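PDB 2YXL: 450aa long hypothetical fmu protein from Pyrococcus horikoshii, which probably methylates cytosine at carbon 5 in RNA, using S-adenosylmethionine, whose analogue sinefungin is bound here. Local coordinates for residues 319-331 against 367-379. Sequence-based numbering, arbitrary orientation.
Sequences ARKAPEIIGEEVA and LQRELLESAARLV. With SFG (sinefungin), chain B.
Ser374 OG meets several carbonyl oxygens of the loop 319-331: Ala319 O lies 2.7 Å from OG, Ala322 O 2.8 Å from it, and Arg320 O somewhat farther. OG stands anti to the backbone N (chi1 -171°), reaching from the helix into the curl of the loop. A serine suits a place lined by carbonyl oxygens, being short and able to donate a proton.

Nearer the ligand, Arg320 NE forms a salt bridge with Glu370 OE2 at 2.9 Å; Glu370 OE2 lies over one guanidinium face, and the carboxylate and guanidinium planes are 20° apart. Arg320 NH1 also pairs with Asp318, and Leu367 CD1 packs over the guanidinium. In this Rossmann-like methyltransferase domain, loop and helix 361-376 together wall the adenine end of the cofactor pocket: Ala319 N donates to sinefungin N1 at 3.1 Å, while Ala319 CB, small enough to sit beside the base, touches Leu371 CD2.

Farther along, Pro323 CG sits over the centre of the Arg377 guanidinium, 3.8 Å above its plane. Leu378 CD2 fills the bend of the loop, against Ile326 CD1 (3.8 Å) and Pro323, which follows a cis peptide. Here parallel strands 331-337 and 379-380 begin, Ala331 N donating to Leu378 O at 2.9 Å.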
loop_
_atom_site.group_PDB
_atom_site.type_symbol
_atom_site.label_atom_id
_atom_site.label_comp_id
_atom_site.label_asym_id
_atom_site.label_seq_id
_atom_site.Cartn_x
_atom_site.Cartn_y
_atom_site.Cartn_z
ATOM N N ALA A 319 3.212 -21.104 -4.890
ATOM C CA ALA A 319 4.671 -20.987 -4.858
ATOM C C ALA A 319 5.337 -21.949 -3.872
ATOM O O ALA A 319 6.566 -22.031 -3.819
ATOM C CB ALA A 319 5.085 -19.551 -4.579
ATOM N N ARG A 320 4.528 -22.668 -3.093
ATOM C CA ARG A 320 5.041 -23.774 -2.281
ATOM C C ARG A 320 5.391 -24.963 -3.179
ATOM O O ARG A 320 6.284 -25.751 -2.862
ATOM C CB ARG A 320 4.054 -24.178 -1.183
ATOM C CG ARG A 320 4.026 -23.227 0.007
ATOM C CD ARG A 320 2.751 -22.406 0.040
ATOM N NE ARG A 320 1.671 -23.129 0.706
ATOM C CZ ARG A 320 0.377 -22.831 0.606
ATOM N NH1 ARG A 320 -0.033 -21.822 -0.150
ATOM N NH2 ARG A 320 -0.515 -23.557 1.260
ATOM N N LYS A 321 4.671 -25.077 -4.295
ATOM C CA LYS A 321 5.073 -25.928 -5.415
ATOM C C LYS A 321 6.196 -25.200 -6.154
ATOM O O LYS A 321 6.305 -23.975 -6.061
ATOM C CB LYS A 321 3.892 -26.194 -6.354
ATOM C CG LYS A 321 2.645 -26.739 -5.666
ATOM C CD LYS A 321 1.468 -26.812 -6.629
ATOM C CE LYS A 321 0.139 -26.875 -5.889
ATOM N NZ LYS A 321 -0.027 -28.127 -5.096
ATOM N N ALA A 322 7.010 -25.947 -6.900
ATOM C CA ALA A 322 8.299 -25.458 -7.415
ATOM C C ALA A 322 9.237 -25.260 -6.226
ATOM O O ALA A 322 9.133 -24.251 -5.520
ATOM C CB ALA A 322 8.143 -24.172 -8.226
ATOM N N PRO A 323 10.160 -26.216 -5.991
ATOM C CA PRO A 323 10.587 -27.386 -6.781
ATOM C C PRO A 323 9.480 -28.279 -7.347
ATOM O O PRO A 323 8.322 -28.174 -6.943
ATOM C CB PRO A 323 11.436 -28.181 -5.784
ATOM C CG PRO A 323 11.983 -27.158 -4.882
ATOM C CD PRO A 323 10.894 -26.143 -4.713
ATOM N N GLU A 324 9.871 -29.169 -8.261
ATOM C CA GLU A 324 8.958 -30.015 -9.063
ATOM C C GLU A 324 7.830 -29.271 -9.805
ATOM O O GLU A 324 6.718 -29.783 -9.958
ATOM C CB GLU A 324 8.468 -31.287 -8.320
ATOM C CG GLU A 324 8.287 -31.206 -6.797
ATOM C CD GLU A 324 6.947 -30.625 -6.366
ATOM O OE1 GLU A 324 6.038 -30.485 -7.213
ATOM O OE2 GLU A 324 6.803 -30.305 -5.168
ATOM N N ILE A 325 8.147 -28.059 -10.259
ATOM C CA ILE A 325 7.359 -27.340 -11.263
ATOM C C ILE A 325 8.344 -26.770 -12.281
ATOM O O ILE A 325 8.136 -26.880 -13.492
ATOM C CB ILE A 325 6.494 -26.195 -10.651
ATOM C CG1 ILE A 325 5.353 -26.749 -9.779
ATOM C CG2 ILE A 325 5.960 -25.252 -11.741
ATOM C CD1 ILE A 325 4.240 -27.494 -10.527
ATOM N N ILE A 326 9.420 -26.175 -11.773
ATOM C CA ILE A 326 10.475 -25.601 -12.608
ATOM C C ILE A 326 11.824 -26.286 -12.371
ATOM O O ILE A 326 12.751 -26.142 -13.171
ATOM C CB ILE A 326 10.610 -24.067 -12.402
ATOM C CG1 ILE A 326 10.823 -23.728 -10.920
ATOM C CG2 ILE A 326 9.385 -23.343 -12.968
ATOM C CD1 ILE A 326 11.408 -22.349 -10.673
ATOM N N GLY A 327 11.920 -27.030 -11.271
ATOM C CA GLY A 327 13.134 -27.768 -10.932
ATOM C C GLY A 327 13.588 -27.549 -9.502
ATOM O O GLY A 327 13.063 -26.680 -8.803
ATOM N N GLU A 328 14.567 -28.344 -9.071
ATOM C CA GLU A 328 15.136 -28.231 -7.730
ATOM C C GLU A 328 16.085 -27.030 -7.661
ATOM O O GLU A 328 15.628 -25.889 -7.599
ATOM C CB GLU A 328 15.845 -29.532 -7.331
ATOM C CG GLU A 328 15.954 -29.762 -5.823
ATOM C CD GLU A 328 14.695 -30.360 -5.210
ATOM O OE1 GLU A 328 14.406 -30.054 -4.035
ATOM O OE2 GLU A 328 13.995 -31.141 -5.894
ATOM N N GLU A 329 17.393 -27.280 -7.685
ATOM C CA GLU A 329 18.392 -26.212 -7.617
ATOM C C GLU A 329 18.623 -25.598 -8.999
ATOM O O GLU A 329 19.642 -25.854 -9.646
ATOM C CB GLU A 329 19.705 -26.734 -7.021
ATOM C CG GLU A 329 19.606 -27.183 -5.566
ATOM C CD GLU A 329 20.916 -27.727 -5.020
ATOM O OE1 GLU A 329 21.227 -27.451 -3.843
ATOM O OE2 GLU A 329 21.637 -28.432 -5.760
ATOM N N VAL A 330 17.670 -24.777 -9.439
ATOM C CA VAL A 330 17.667 -24.251 -10.805
ATOM C C VAL A 330 17.812 -22.721 -10.881
ATOM O O VAL A 330 18.021 -22.169 -11.963
ATOM C CB VAL A 330 16.404 -24.738 -11.587
ATOM C CG1 VAL A 330 15.178 -23.884 -11.257
ATOM C CG2 VAL A 330 16.666 -24.771 -13.092
ATOM N N ALA A 331 17.713 -22.046 -9.737
ATOM C CA ALA A 331 17.733 -20.582 -9.710
ATOM C C ALA A 331 19.063 -20.000 -9.239
ATOM O O ALA A 331 19.542 -20.323 -8.149
ATOM C CB ALA A 331 16.586 -20.049 -8.859
ATOM N N LEU A 367 2.946 -18.812 6.517
ATOM C CA LEU A 367 2.971 -18.839 5.050
ATOM C C LEU A 367 4.328 -18.409 4.499
ATOM O O LEU A 367 4.810 -18.972 3.514
ATOM C CB LEU A 367 1.847 -17.981 4.452
ATOM C CG LEU A 367 1.738 -17.884 2.920
ATOM C CD1 LEU A 367 1.544 -19.253 2.255
ATOM C CD2 LEU A 367 0.623 -16.936 2.515
ATOM N N GLN A 368 4.939 -17.419 5.145
ATOM C CA GLN A 368 6.266 -16.939 4.763
ATOM C C GLN A 368 7.328 -18.024 4.951
ATOM O O GLN A 368 8.213 -18.185 4.107
ATOM C CB GLN A 368 6.626 -15.675 5.550
ATOM C CG GLN A 368 5.786 -14.450 5.167
ATOM C CD GLN A 368 5.596 -13.458 6.308
ATOM O OE1 GLN A 368 6.267 -13.529 7.337
ATOM N NE2 GLN A 368 4.669 -12.527 6.125
ATOM N N ARG A 369 7.218 -18.774 6.048
ATOM C CA ARG A 369 8.152 -19.866 6.346
ATOM C C ARG A 369 8.106 -20.994 5.319
ATOM O O ARG A 369 9.151 -21.523 4.937
ATOM C CB ARG A 369 7.926 -20.421 7.754
ATOM C CG ARG A 369 8.340 -19.478 8.877
ATOM C CD ARG A 369 8.278 -20.182 10.223
ATOM N NE ARG A 369 8.155 -19.245 11.338
ATOM C CZ ARG A 369 8.068 -19.602 12.619
ATOM N NH1 ARG A 369 7.954 -18.672 13.558
ATOM N NH2 ARG A 369 8.097 -20.884 12.967
ATOM N N GLU A 370 6.906 -21.355 4.868
ATOM C CA GLU A 370 6.760 -22.434 3.880
ATOM C C GLU A 370 7.085 -21.987 2.451
ATOM O O GLU A 370 7.449 -22.806 1.607
ATOM C CB GLU A 370 5.392 -23.138 3.979
ATOM C CG GLU A 370 4.173 -22.269 3.697
ATOM C CD GLU A 370 2.874 -22.894 4.188
ATOM O OE1 GLU A 370 2.900 -23.640 5.191
ATOM O OE2 GLU A 370 1.817 -22.627 3.574
ATOM N N LEU A 371 6.965 -20.688 2.190
ATOM C CA LEU A 371 7.482 -20.116 0.946
ATOM C C LEU A 371 9.007 -20.029 1.019
ATOM O O LEU A 371 9.703 -20.267 0.027
ATOM C CB LEU A 371 6.870 -18.741 0.671
ATOM C CG LEU A 371 5.375 -18.659 0.343
ATOM C CD1 LEU A 371 4.924 -17.206 0.334
ATOM C CD2 LEU A 371 5.040 -19.329 -0.982
ATOM N N LEU A 372 9.508 -19.713 2.214
ATOM C CA LEU A 372 10.940 -19.615 2.490
ATOM C C LEU A 372 11.643 -20.959 2.315
ATOM O O LEU A 372 12.753 -21.017 1.777
ATOM C CB LEU A 372 11.154 -19.074 3.908
ATOM C CG LEU A 372 12.355 -18.200 4.275
ATOM C CD1 LEU A 372 12.721 -17.202 3.178
ATOM C CD2 LEU A 372 12.066 -17.479 5.588
ATOM N N GLU A 373 10.988 -22.032 2.768
ATOM C CA GLU A 373 11.489 -23.394 2.580
ATOM C C GLU A 373 11.435 -23.788 1.104
ATOM O O GLU A 373 12.317 -24.496 0.610
ATOM C CB GLU A 373 10.692 -24.397 3.427
ATOM C CG GLU A 373 11.339 -25.781 3.531
ATOM C CD GLU A 373 10.399 -26.853 4.069
ATOM O OE1 GLU A 373 9.448 -26.515 4.806
ATOM O OE2 GLU A 373 10.624 -28.046 3.759
ATOM N N SER A 374 10.395 -23.327 0.413
ATOM C CA SER A 374 10.263 -23.529 -1.027
ATOM C C SER A 374 11.331 -22.741 -1.793
ATOM O O SER A 374 11.843 -23.211 -2.812
ATOM C CB SER A 374 8.859 -23.136 -1.498
ATOM O OG SER A 374 8.648 -23.528 -2.892
ATOM N N ALA A 375 11.667 -21.553 -1.289
ATOM C CA ALA A 375 12.714 -20.715 -1.878
ATOM C C ALA A 375 14.092 -21.353 -1.724
ATOM O O ALA A 375 14.855 -21.426 -2.689
ATOM C CB ALA A 375 12.699 -19.313 -1.261
ATOM N N ALA A 376 14.391 -21.819 -0.510
ATOM C CA ALA A 376 15.681 -22.434 -0.184
ATOM C C ALA A 376 16.077 -23.510 -1.180
ATOM O O ALA A 376 17.214 -23.543 -1.652
ATOM C CB ALA A 376 15.650 -23.017 1.219
ATOM N N ARG A 377 15.121 -24.375 -1.503
ATOM C CA ARG A 377 15.367 -25.534 -2.358
ATOM C C ARG A 377 15.499 -25.174 -3.844
ATOM O O ARG A 377 15.920 -26.007 -4.648
ATOM C CB ARG A 377 14.282 -26.594 -2.127
ATOM C CG ARG A 377 14.390 -27.294 -0.771
ATOM C CD ARG A 377 13.055 -27.838 -0.265
ATOM N NE ARG A 377 12.568 -28.979 -1.042
ATOM C CZ ARG A 377 11.361 -29.056 -1.599
ATOM N NH1 ARG A 377 10.488 -28.064 -1.461
ATOM N NH2 ARG A 377 11.019 -30.137 -2.288
ATOM N N LEU A 378 15.154 -23.935 -4.194
ATOM C CA LEU A 378 15.291 -23.440 -5.568
ATOM C C LEU A 378 16.678 -22.860 -5.858
ATOM O O LEU A 378 17.105 -22.798 -7.014
ATOM C CB LEU A 378 14.218 -22.394 -5.885
ATOM C CG LEU A 378 12.759 -22.830 -6.044
ATOM C CD1 LEU A 378 11.865 -21.603 -6.072
ATOM C CD2 LEU A 378 12.546 -23.663 -7.295
ATOM N N VAL A 379 17.375 -22.449 -4.801
ATOM C CA VAL A 379 18.664 -21.766 -4.915
ATOM C C VAL A 379 19.802 -22.729 -5.262
ATOM O O VAL A 379 19.934 -23.789 -4.650
ATOM C CB VAL A 379 19.020 -21.010 -3.605
ATOM C CG1 VAL A 379 20.221 -20.105 -3.810
ATOM C CG2 VAL A 379 17.841 -20.189 -3.118
HETATM N N SFG B . 6.472 -8.596 -5.255
HETATM C CA SFG B . 5.234 -7.924 -5.692
HETATM C C SFG B . 5.571 -6.574 -6.357
HETATM O O SFG B . 4.735 -6.106 -7.158
HETATM O OXT SFG B . 6.663 -6.041 -6.063
HETATM C CB SFG B . 4.276 -7.744 -4.498
HETATM C CG SFG B . 3.798 -9.105 -3.958
HETATM C CD SFG B . 2.771 -8.972 -2.822
HETATM N NE SFG B . 3.412 -8.306 -1.680
HETATM C "C5'" SFG B . 2.260 -10.344 -2.328
HETATM C "C4'" SFG B . 1.730 -11.276 -3.447
HETATM O "O4'" SFG B . 1.934 -12.627 -2.971
HETATM C "C3'" SFG B . 0.217 -11.156 -3.705
HETATM O "O3'" SFG B . 0.010 -10.799 -5.079
HETATM C "C2'" SFG B . -0.332 -12.563 -3.422
HETATM O "O2'" SFG B . -1.325 -12.938 -4.385
HETATM C "C1'" SFG B . 0.915 -13.420 -3.608
HETATM N N9 SFG B . 0.868 -14.750 -2.933
HETATM C C8 SFG B . 0.443 -15.001 -1.692
HETATM N N7 SFG B . 0.563 -16.303 -1.431
HETATM C C5 SFG B . 1.068 -16.888 -2.513
HETATM C C6 SFG B . 1.407 -18.202 -2.831
HETATM N N6 SFG B . 1.235 -19.183 -1.947
HETATM N N1 SFG B . 1.912 -18.467 -4.049
HETATM C C2 SFG B . 2.088 -17.498 -4.938
HETATM N N3 SFG B . 1.774 -16.237 -4.665
HETATM C C4 SFG B . 1.266 -15.902 -3.466
#